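Local coordinates for protein metallophosphoesterase (Sphaerobacter thermophilus, PDB 3RQZ) that is a zinc-binding member of the calcineurin-like metallophosphoesterase superfamily and probably hydrolyses phosphate esters as a phosphatase, at residues I59-W67 / V115-W125; A134-L145 / D178-I186. All blocks are in the same frame, centred on the assembly; numbering follows the deposited sequence.

Interaction 1: residues I59-W67 / V115-W125; sequences ISVIGNHDW and VVHGSPRHPIW
Gly63 packs its CA over one face of the His117 imidazole, a CH-pi contact of 3.6 Å from CA to the ring centroid. His117 swings its CG anti to the backbone N (chi1 179°), which sets one ring face against Gly63. On the ring, ND1 is held by the backbone oxygen of Leu35. Water 1 bridges the two backbones, 2.8 Å from Ile62 O, and accepts from His117 N at 2.8 Å. Ile124 wedges in alongside with two methyls. Ile124 CD1 presses on Ile62 CG2 at 3.4 Å, tighter than usual van der Waals contact. With chi1 at -64°, Ile124 CG2 stands anti to the backbone N and meets Asn64 CB at 3.6 Å; it also lies over the Trp125 ring. Further back, Val115 CG1 meets Ile59 CG2 at 3.8 Å and Val61 CG2 more loosely. Gly63 N donates to Asp66 OD2 at 2.7 Å, which pins the start of helix 64-69. His117 lies next to the zinc ligands Asp11 and Asp37. The Gly-Asn-His-Asp sequence at 63-66 facing a histidine-glycine loop is typical of the metallophosphoesterase active site.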
loop_
_atom_site.group_PDB
_atom_site.type_symbol
_atom_site.label_atom_id
_atom_site.label_comp_id
_atom_site.label_asym_id
_atom_site.label_seq_id
_atom_site.Cartn_x
_atom_site.Cartn_y
_atom_site.Cartn_z
ATOM N N ILE A 59 -4.993 -11.895 2.622
ATOM C CA ILE A 59 -4.062 -10.940 3.222
ATOM C C ILE A 59 -4.587 -9.531 2.953
ATOM O O ILE A 59 -4.619 -9.083 1.813
ATOM C CB ILE A 59 -2.597 -11.090 2.683
ATOM C CG1 ILE A 59 -2.021 -12.488 2.958
ATOM C CG2 ILE A 59 -1.647 -10.005 3.309
ATOM C CD1 ILE A 59 -1.546 -12.664 4.360
ATOM N N SER A 60 -5.039 -8.857 4.001
ATOM C CA SER A 60 -5.526 -7.483 3.899
ATOM C C SER A 60 -5.318 -6.877 5.283
ATOM O O SER A 60 -6.040 -7.210 6.231
ATOM C CB SER A 60 -7.025 -7.461 3.538
ATOM O OG SER A 60 -7.515 -6.120 3.395
ATOM N N VAL A 61 -4.300 -6.028 5.426
ATOM C CA VAL A 61 -3.971 -5.509 6.727
ATOM C C VAL A 61 -4.351 -4.008 6.772
ATOM O O VAL A 61 -4.489 -3.369 5.737
ATOM C CB VAL A 61 -2.453 -5.797 7.116
ATOM C CG1 VAL A 61 -2.176 -7.336 7.188
ATOM C CG2 VAL A 61 -1.482 -5.132 6.151
ATOM N N ILE A 62 -4.579 -3.481 7.971
ATOM C CA ILE A 62 -5.088 -2.135 8.136
ATOM C C ILE A 62 -3.903 -1.179 8.002
ATOM O O ILE A 62 -2.771 -1.526 8.401
ATOM C CB ILE A 62 -5.795 -1.985 9.518
ATOM C CG1 ILE A 62 -6.466 -0.636 9.646
ATOM C CG2 ILE A 62 -4.824 -2.156 10.719
ATOM C CD1 ILE A 62 -7.921 -0.736 9.879
ATOM N N GLY A 63 -4.143 -0.011 7.394
ATOM C CA GLY A 63 -3.155 1.087 7.372
ATOM C C GLY A 63 -3.515 2.182 8.370
ATOM O O GLY A 63 -4.605 2.147 8.977
ATOM N N ASN A 64 -2.619 3.157 8.562
ATOM C CA ASN A 64 -2.898 4.236 9.527
ATOM C C ASN A 64 -4.092 5.107 9.100
ATOM O O ASN A 64 -4.891 5.574 9.946
ATOM C CB ASN A 64 -1.632 5.092 9.783
ATOM C CG ASN A 64 -0.999 5.615 8.486
ATOM O OD1 ASN A 64 -0.659 4.840 7.594
ATOM N ND2 ASN A 64 -0.803 6.931 8.406
ATOM N N HIS A 65 -4.228 5.348 7.803
ATOM C CA HIS A 65 -5.416 6.128 7.331
ATOM C C HIS A 65 -6.748 5.398 7.515
ATOM O O HIS A 65 -7.745 6.024 7.905
ATOM C CB HIS A 65 -5.231 6.620 5.887
ATOM C CG HIS A 65 -4.231 7.714 5.791
ATOM N ND1 HIS A 65 -4.593 9.042 5.715
ATOM C CD2 HIS A 65 -2.874 7.684 5.835
ATOM C CE1 HIS A 65 -3.501 9.787 5.687
ATOM N NE2 HIS A 65 -2.445 8.990 5.755
ATOM N N ASP A 66 -6.773 4.089 7.232
ATOM C CA ASP A 66 -7.959 3.267 7.520
ATOM C C ASP A 66 -8.308 3.353 9.009
ATOM O O ASP A 66 -9.475 3.539 9.362
ATOM C CB ASP A 66 -7.764 1.771 7.124
ATOM C CG ASP A 66 -7.084 1.585 5.777
ATOM O OD1 ASP A 66 -7.497 2.287 4.803
ATOM O OD2 ASP A 66 -6.135 0.741 5.684
ATOM N N TRP A 67 -7.300 3.196 9.879
ATOM C CA TRP A 67 -7.499 3.189 11.336
ATOM C C TRP A 67 -8.016 4.549 11.840
ATOM O O TRP A 67 -8.883 4.621 12.710
ATOM C CB TRP A 67 -6.159 2.803 12.014
ATOM C CG TRP A 67 -6.160 2.706 13.531
ATOM C CD1 TRP A 67 -5.391 3.461 14.405
ATOM C CD2 TRP A 67 -6.920 1.795 14.354
ATOM N NE1 TRP A 67 -5.661 3.092 15.707
ATOM C CE2 TRP A 67 -6.573 2.063 15.706
ATOM C CE3 TRP A 67 -7.854 0.785 14.082
ATOM C CZ2 TRP A 67 -7.147 1.368 16.786
ATOM C CZ3 TRP A 67 -8.444 0.092 15.176
ATOM C CH2 TRP A 67 -8.070 0.384 16.502
ATOM N N VAL A 115 3.284 -9.771 6.838
ATOM C CA VAL A 115 2.773 -8.604 6.102
ATOM C C VAL A 115 2.199 -7.584 7.100
ATOM O O VAL A 115 1.371 -7.948 7.965
ATOM C CB VAL A 115 1.657 -9.001 5.103
ATOM C CG1 VAL A 115 1.120 -7.695 4.372
ATOM C CG2 VAL A 115 2.165 -10.060 4.098
ATOM N N VAL A 116 2.679 -6.343 7.006
ATOM C CA VAL A 116 2.242 -5.221 7.837
ATOM C C VAL A 116 2.194 -3.968 6.953
ATOM O O VAL A 116 2.755 -3.918 5.847
ATOM C CB VAL A 116 3.223 -4.928 9.023
ATOM C CG1 VAL A 116 3.180 -6.065 10.087
ATOM C CG2 VAL A 116 4.688 -4.739 8.496
ATOM N N HIS A 117 1.515 -2.940 7.441
ATOM C CA HIS A 117 1.461 -1.718 6.700
ATOM C C HIS A 117 2.771 -0.939 6.813
ATOM O O HIS A 117 3.255 -0.379 5.836
ATOM C CB HIS A 117 0.323 -0.841 7.233
ATOM C CG HIS A 117 0.221 0.466 6.520
ATOM N ND1 HIS A 117 -0.153 0.543 5.197
ATOM C CD2 HIS A 117 0.462 1.739 6.926
ATOM C CE1 HIS A 117 -0.139 1.812 4.816
ATOM N NE2 HIS A 117 0.224 2.558 5.850
ATOM N N GLY A 118 3.299 -0.852 8.019
ATOM C CA GLY A 118 4.444 0.025 8.295
ATOM C C GLY A 118 5.697 -0.784 8.590
ATOM O O GLY A 118 6.587 -0.910 7.747
ATOM N N SER A 119 5.781 -1.362 9.779
ATOM C CA SER A 119 6.961 -2.133 10.089
ATOM C C SER A 119 6.627 -3.267 11.051
ATOM O O SER A 119 5.625 -3.189 11.782
ATOM C CB SER A 119 8.046 -1.235 10.690
ATOM O OG SER A 119 7.864 -1.169 12.093
ATOM N N PRO A 120 7.443 -4.339 11.064
ATOM C CA PRO A 120 7.063 -5.379 12.032
ATOM C C PRO A 120 7.261 -4.983 13.507
ATOM O O PRO A 120 6.643 -5.599 14.403
ATOM C CB PRO A 120 7.915 -6.591 11.612
ATOM C CG PRO A 120 8.974 -6.054 10.750
ATOM C CD PRO A 120 8.405 -4.850 10.068
ATOM N N ARG A 121 8.057 -3.944 13.786
ATOM C CA ARG A 121 8.083 -3.396 15.152
ATOM C C ARG A 121 6.806 -2.650 15.500
ATOM O O ARG A 121 6.270 -2.791 16.619
ATOM C CB ARG A 121 9.267 -2.439 15.384
ATOM C CG ARG A 121 10.619 -3.068 15.295
ATOM C CD ARG A 121 11.630 -2.243 16.065
ATOM N NE ARG A 121 11.758 -0.911 15.483
ATOM C CZ ARG A 121 12.608 0.000 15.922
ATOM N NH1 ARG A 121 12.648 1.197 15.348
ATOM N NH2 ARG A 121 13.423 -0.295 16.930
ATOM N N HIS A 122 6.344 -1.825 14.555
ATOM C CA HIS A 122 5.174 -0.963 14.750
ATOM C C HIS A 122 4.282 -1.015 13.532
ATOM O O HIS A 122 4.367 -0.144 12.673
ATOM C CB HIS A 122 5.642 0.477 15.015
ATOM C CG HIS A 122 6.634 0.570 16.132
ATOM N ND1 HIS A 122 6.272 0.411 17.449
ATOM C CD2 HIS A 122 7.977 0.773 16.131
ATOM C CE1 HIS A 122 7.343 0.536 18.218
ATOM N NE2 HIS A 122 8.390 0.755 17.442
ATOM N N PRO A 123 3.412 -2.041 13.454
ATOM C CA PRO A 123 2.701 -2.393 12.231
ATOM C C PRO A 123 2.005 -1.246 11.503
ATOM O O PRO A 123 2.077 -1.167 10.266
ATOM C CB PRO A 123 1.693 -3.450 12.711
ATOM C CG PRO A 123 2.352 -4.104 13.841
ATOM C CD PRO A 123 3.263 -3.095 14.481
ATOM N N ILE A 124 1.328 -0.374 12.248
ATOM C CA ILE A 124 0.501 0.683 11.636
ATOM C C ILE A 124 1.329 1.911 11.269
ATOM O O ILE A 124 0.995 2.663 10.343
ATOM C CB ILE A 124 -0.636 1.132 12.636
ATOM C CG1 ILE A 124 -1.592 -0.023 12.915
ATOM C CG2 ILE A 124 -1.423 2.295 12.118
ATOM C CD1 ILE A 124 -1.792 -0.889 11.731
ATOM N N TRP A 125 2.405 2.121 12.007
ATOM C CA TRP A 125 2.958 3.480 12.110
ATOM C C TRP A 125 4.345 3.726 11.560
ATOM O O TRP A 125 4.630 4.841 11.077
ATOM C CB TRP A 125 2.976 3.883 13.580
ATOM C CG TRP A 125 1.660 3.924 14.213
ATOM C CD1 TRP A 125 1.208 3.102 15.213
ATOM C CD2 TRP A 125 0.597 4.860 13.943
ATOM N NE1 TRP A 125 -0.078 3.466 15.576
ATOM C CE2 TRP A 125 -0.468 4.549 14.826
ATOM C CE3 TRP A 125 0.454 5.941 13.056
ATOM C CZ2 TRP A 125 -1.675 5.271 14.841
ATOM C CZ3 TRP A 125 -0.743 6.655 13.068
ATOM C CH2 TRP A 125 -1.796 6.310 13.962
HETATM O O HOH W 1 -0.581 -3.028 9.320
#

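Interaction 2: residues A134-L145 / D178-I186; sequences AALNFPAFDTPL and DVSSGRYII
The parallel pairing of strands 145-147 and 184-188 starts here, where Leu145 bridges Tyr184 within the five-stranded sheet. Tyr184 N donates to Pro144 O at 3.1 Å. Leu145 CD2 packs against Tyr184 CB, on the same face of the sheet, and against Val179 CB of the preceding loop. Just before the strand, Arg183 bends at chi3 (68°) and brings its guanidinium into the turn that leads from helix 131-137 to strand 145-147. Arg183 NH1 donates to Phe138 O at 3.0 Å, close to the guanidinium plane but from above the carbonyl plane. Arg183 NH2 donates to Phe141 O at 2.6 Å and to Thr143 O at 3.1 Å; NE adds a weak bond to Thr143 O. One arginine thus ties down three carbonyls of this connection, the last leg of the beta-alpha-beta crossover from strand 113-116 through helix 131-137 to strand 145-147, and NH1 also forms a salt bridge with Glu159. Arg183 NH2 sits over one face of the Phe141 ring toward its rim, a cation-pi contact of 4.3 Å from Arg183 CZ to the ring centroid. With a leucine in place of Arg183, the carbonyls of Phe138, Phe141 and Thr143 would probably lose these donors and Glu159 its charged mate. Next to this, Ile185 CD1 covers one face of the Phe138 ring, 4.0 Å from its centroid. Ile185 CG1 touches Phe141 CE1 at 3.8 Å.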
loop_
_atom_site.group_PDB
_atom_site.type_symbol
_atom_site.label_atom_id
_atom_site.label_comp_id
_atom_site.label_asym_id
_atom_site.label_seq_id
_atom_site.Cartn_x
_atom_site.Cartn_y
_atom_site.Cartn_z
ATOM N N ALA A 134 15.679 -0.552 8.891
ATOM C CA ALA A 134 15.527 -1.931 8.362
ATOM C C ALA A 134 16.201 -2.919 9.303
ATOM O O ALA A 134 15.628 -3.963 9.663
ATOM C CB ALA A 134 16.125 -2.051 6.945
ATOM N N ALA A 135 17.405 -2.549 9.731
ATOM C CA ALA A 135 18.210 -3.355 10.643
ATOM C C ALA A 135 17.491 -3.644 11.956
ATOM O O ALA A 135 17.526 -4.768 12.464
ATOM C CB ALA A 135 19.601 -2.656 10.888
ATOM N N LEU A 136 16.801 -2.641 12.485
ATOM C CA LEU A 136 16.050 -2.806 13.728
ATOM C C LEU A 136 14.818 -3.709 13.530
ATOM O O LEU A 136 14.241 -4.213 14.493
ATOM C CB LEU A 136 15.667 -1.419 14.296
ATOM C CG LEU A 136 16.828 -0.557 14.842
ATOM C CD1 LEU A 136 16.494 0.946 14.846
ATOM C CD2 LEU A 136 17.325 -1.007 16.237
ATOM N N ASN A 137 14.431 -3.921 12.275
ATOM C CA ASN A 137 13.185 -4.631 11.954
ATOM C C ASN A 137 13.332 -6.090 11.570
ATOM O O ASN A 137 12.379 -6.874 11.713
ATOM C CB ASN A 137 12.363 -3.846 10.918
ATOM C CG ASN A 137 11.422 -2.872 11.568
ATOM O OD1 ASN A 137 10.404 -3.277 12.121
ATOM N ND2 ASN A 137 11.744 -1.581 11.513
ATOM N N PHE A 138 14.523 -6.466 11.124
ATOM C CA PHE A 138 14.817 -7.876 10.822
ATOM C C PHE A 138 14.658 -8.827 12.007
ATOM O O PHE A 138 14.104 -9.900 11.829
ATOM C CB PHE A 138 16.168 -8.041 10.117
ATOM C CG PHE A 138 16.092 -7.801 8.630
ATOM C CD1 PHE A 138 15.583 -8.787 7.782
ATOM C CD2 PHE A 138 16.518 -6.578 8.071
ATOM C CE1 PHE A 138 15.474 -8.566 6.392
ATOM C CE2 PHE A 138 16.426 -6.369 6.692
ATOM C CZ PHE A 138 15.910 -7.371 5.848
ATOM N N PRO A 139 15.081 -8.418 13.225
ATOM C CA PRO A 139 14.775 -9.253 14.406
ATOM C C PRO A 139 13.293 -9.278 14.797
ATOM O O PRO A 139 12.880 -10.171 15.553
ATOM C CB PRO A 139 15.610 -8.614 15.533
ATOM C CG PRO A 139 16.654 -7.754 14.832
ATOM C CD PRO A 139 15.943 -7.273 13.572
ATOM N N ALA A 140 12.512 -8.329 14.275
ATOM C CA ALA A 140 11.087 -8.183 14.610
ATOM C C ALA A 140 10.112 -9.088 13.807
ATOM O O ALA A 140 8.911 -9.097 14.066
ATOM C CB ALA A 140 10.649 -6.691 14.525
ATOM N N PHE A 141 10.623 -9.830 12.826
ATOM C CA PHE A 141 9.834 -10.862 12.171
ATOM C C PHE A 141 10.707 -12.095 12.028
ATOM O O PHE A 141 11.934 -11.976 12.006
ATOM C CB PHE A 141 9.237 -10.394 10.828
ATOM C CG PHE A 141 10.250 -10.203 9.724
ATOM C CD1 PHE A 141 11.015 -9.038 9.645
ATOM C CD2 PHE A 141 10.429 -11.199 8.757
ATOM C CE1 PHE A 141 11.945 -8.844 8.590
ATOM C CE2 PHE A 141 11.350 -11.035 7.709
ATOM C CZ PHE A 141 12.128 -9.853 7.627
ATOM N N ASP A 142 10.081 -13.263 11.937
ATOM C CA ASP A 142 10.795 -14.534 11.983
ATOM C C ASP A 142 10.505 -15.407 10.739
ATOM O O ASP A 142 10.638 -16.618 10.767
ATOM C CB ASP A 142 10.447 -15.267 13.291
ATOM C CG ASP A 142 8.932 -15.471 13.480
ATOM O OD1 ASP A 142 8.141 -15.165 12.563
ATOM O OD2 ASP A 142 8.517 -15.953 14.562
ATOM N N THR A 143 10.090 -14.774 9.651
ATOM C CA THR A 143 9.869 -15.481 8.408
ATOM C C THR A 143 10.974 -15.030 7.430
ATOM O O THR A 143 11.626 -14.026 7.668
ATOM C CB THR A 143 8.502 -15.118 7.823
ATOM O OG1 THR A 143 8.356 -13.687 7.821
ATOM C CG2 THR A 143 7.384 -15.726 8.661
ATOM N N PRO A 144 11.177 -15.769 6.332
ATOM C CA PRO A 144 12.126 -15.313 5.326
ATOM C C PRO A 144 11.786 -13.929 4.779
ATOM O O PRO A 144 12.691 -13.145 4.530
ATOM C CB PRO A 144 11.988 -16.373 4.228
ATOM C CG PRO A 144 11.530 -17.586 4.951
ATOM C CD PRO A 144 10.575 -17.061 5.960
ATOM N N LEU A 145 10.500 -13.593 4.641
ATOM C CA LEU A 145 10.135 -12.337 3.958
ATOM C C LEU A 145 9.202 -11.487 4.815
ATOM O O LEU A 145 8.370 -12.045 5.534
ATOM C CB LEU A 145 9.451 -12.657 2.621
ATOM C CG LEU A 145 10.145 -13.531 1.571
ATOM C CD1 LEU A 145 9.162 -13.709 0.433
ATOM C CD2 LEU A 145 11.465 -12.921 1.064
ATOM N N ASP A 178 15.369 -11.684 -7.042
ATOM C CA ASP A 178 15.576 -13.071 -6.648
ATOM C C ASP A 178 15.597 -13.137 -5.113
ATOM O O ASP A 178 16.550 -12.697 -4.486
ATOM C CB ASP A 178 16.923 -13.548 -7.252
ATOM C CG ASP A 178 17.250 -15.012 -6.955
ATOM O OD1 ASP A 178 16.569 -15.661 -6.137
ATOM O OD2 ASP A 178 18.231 -15.524 -7.559
ATOM N N VAL A 179 14.539 -13.669 -4.503
ATOM C CA VAL A 179 14.507 -13.786 -3.046
ATOM C C VAL A 179 14.906 -15.187 -2.546
ATOM O O VAL A 179 14.543 -15.556 -1.428
ATOM C CB VAL A 179 13.132 -13.352 -2.442
ATOM C CG1 VAL A 179 12.844 -11.873 -2.724
ATOM C CG2 VAL A 179 11.993 -14.218 -2.976
ATOM N N SER A 180 15.642 -15.947 -3.376
ATOM C CA SER A 180 16.105 -17.324 -3.051
ATOM C C SER A 180 16.838 -17.453 -1.742
ATOM O O SER A 180 16.563 -18.366 -0.954
ATOM C CB SER A 180 17.056 -17.871 -4.125
ATOM O OG SER A 180 16.361 -18.142 -5.308
ATOM N N SER A 181 17.816 -16.592 -1.520
ATOM C CA SER A 181 18.595 -16.714 -0.299
ATOM C C SER A 181 18.596 -15.442 0.533
ATOM O O SER A 181 18.590 -14.326 0.005
ATOM C CB SER A 181 20.018 -17.174 -0.604
ATOM O OG SER A 181 20.536 -16.401 -1.654
ATOM N N GLY A 182 18.602 -15.627 1.852
ATOM C CA GLY A 182 18.583 -14.500 2.770
ATOM C C GLY A 182 17.179 -13.973 2.964
ATOM O O GLY A 182 16.244 -14.268 2.201
ATOM N N ARG A 183 17.035 -13.153 3.979
ATOM C CA ARG A 183 15.746 -12.613 4.329
ATOM C C ARG A 183 15.636 -11.208 3.733
ATOM O O ARG A 183 16.657 -10.543 3.565
ATOM C CB ARG A 183 15.660 -12.578 5.838
ATOM C CG ARG A 183 15.981 -13.929 6.469
ATOM C CD ARG A 183 16.093 -13.763 7.974
ATOM N NE ARG A 183 14.797 -13.453 8.482
ATOM C CZ ARG A 183 14.519 -12.606 9.465
ATOM N NH1 ARG A 183 15.462 -11.930 10.119
ATOM N NH2 ARG A 183 13.256 -12.455 9.782
ATOM N N TYR A 184 14.409 -10.771 3.421
ATOM C CA TYR A 184 14.167 -9.499 2.715
ATOM C C TYR A 184 13.032 -8.717 3.344
ATOM O O TYR A 184 12.056 -9.323 3.811
ATOM C CB TYR A 184 13.783 -9.748 1.245
ATOM C CG TYR A 184 14.970 -10.009 0.361
ATOM C CD1 TYR A 184 15.688 -8.958 -0.194
ATOM C CD2 TYR A 184 15.396 -11.322 0.101
ATOM C CE1 TYR A 184 16.819 -9.211 -1.003
ATOM C CE2 TYR A 184 16.508 -11.570 -0.677
ATOM C CZ TYR A 184 17.196 -10.509 -1.234
ATOM O OH TYR A 184 18.285 -10.759 -2.020
ATOM N N ILE A 185 13.139 -7.382 3.305
ATOM C CA ILE A 185 11.995 -6.487 3.575
ATOM C C ILE A 185 11.723 -5.880 2.203
ATOM O O ILE A 185 12.659 -5.424 1.558
ATOM C CB ILE A 185 12.343 -5.401 4.642
ATOM C CG1 ILE A 185 12.501 -6.023 6.042
ATOM C CG2 ILE A 185 11.289 -4.279 4.667
ATOM C CD1 ILE A 185 12.979 -5.024 7.128
ATOM N N ILE A 186 10.464 -5.906 1.759
ATOM C CA ILE A 186 10.055 -5.576 0.391
ATOM C C ILE A 186 8.824 -4.700 0.455
ATOM O O ILE A 186 7.886 -5.039 1.170
ATOM C CB ILE A 186 9.626 -6.881 -0.398
ATOM C CG1 ILE A 186 10.764 -7.912 -0.496
ATOM C CG2 ILE A 186 9.071 -6.551 -1.798
ATOM C CD1 ILE A 186 11.914 -7.417 -1.220
#

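Overall arrangement
From the N terminus, strand 59-60 at the edge of the six-stranded sheet leads into the zinc site. The chain then runs through helices 85-92 and 95-103 and hairpin 107-116. Interaction 1 closes this loop and joins the two sheets beside the metals. Helix 131-137 follows. Interaction 2 opens next and closes a second loop, which carries zinc ligands His150 and His152, strand 154-158 and helix 159-163. The two contacts are in series, neither nested nor crossed, with centres about 17 Å apart. Strands 113-116, 145-147 and 184-188 lie side by side in the five-stranded sheet and connect them. The two interactions also touch directly: Arg121 N probably hydrogen-bonds Asn137 OD1 at 3.0 Å.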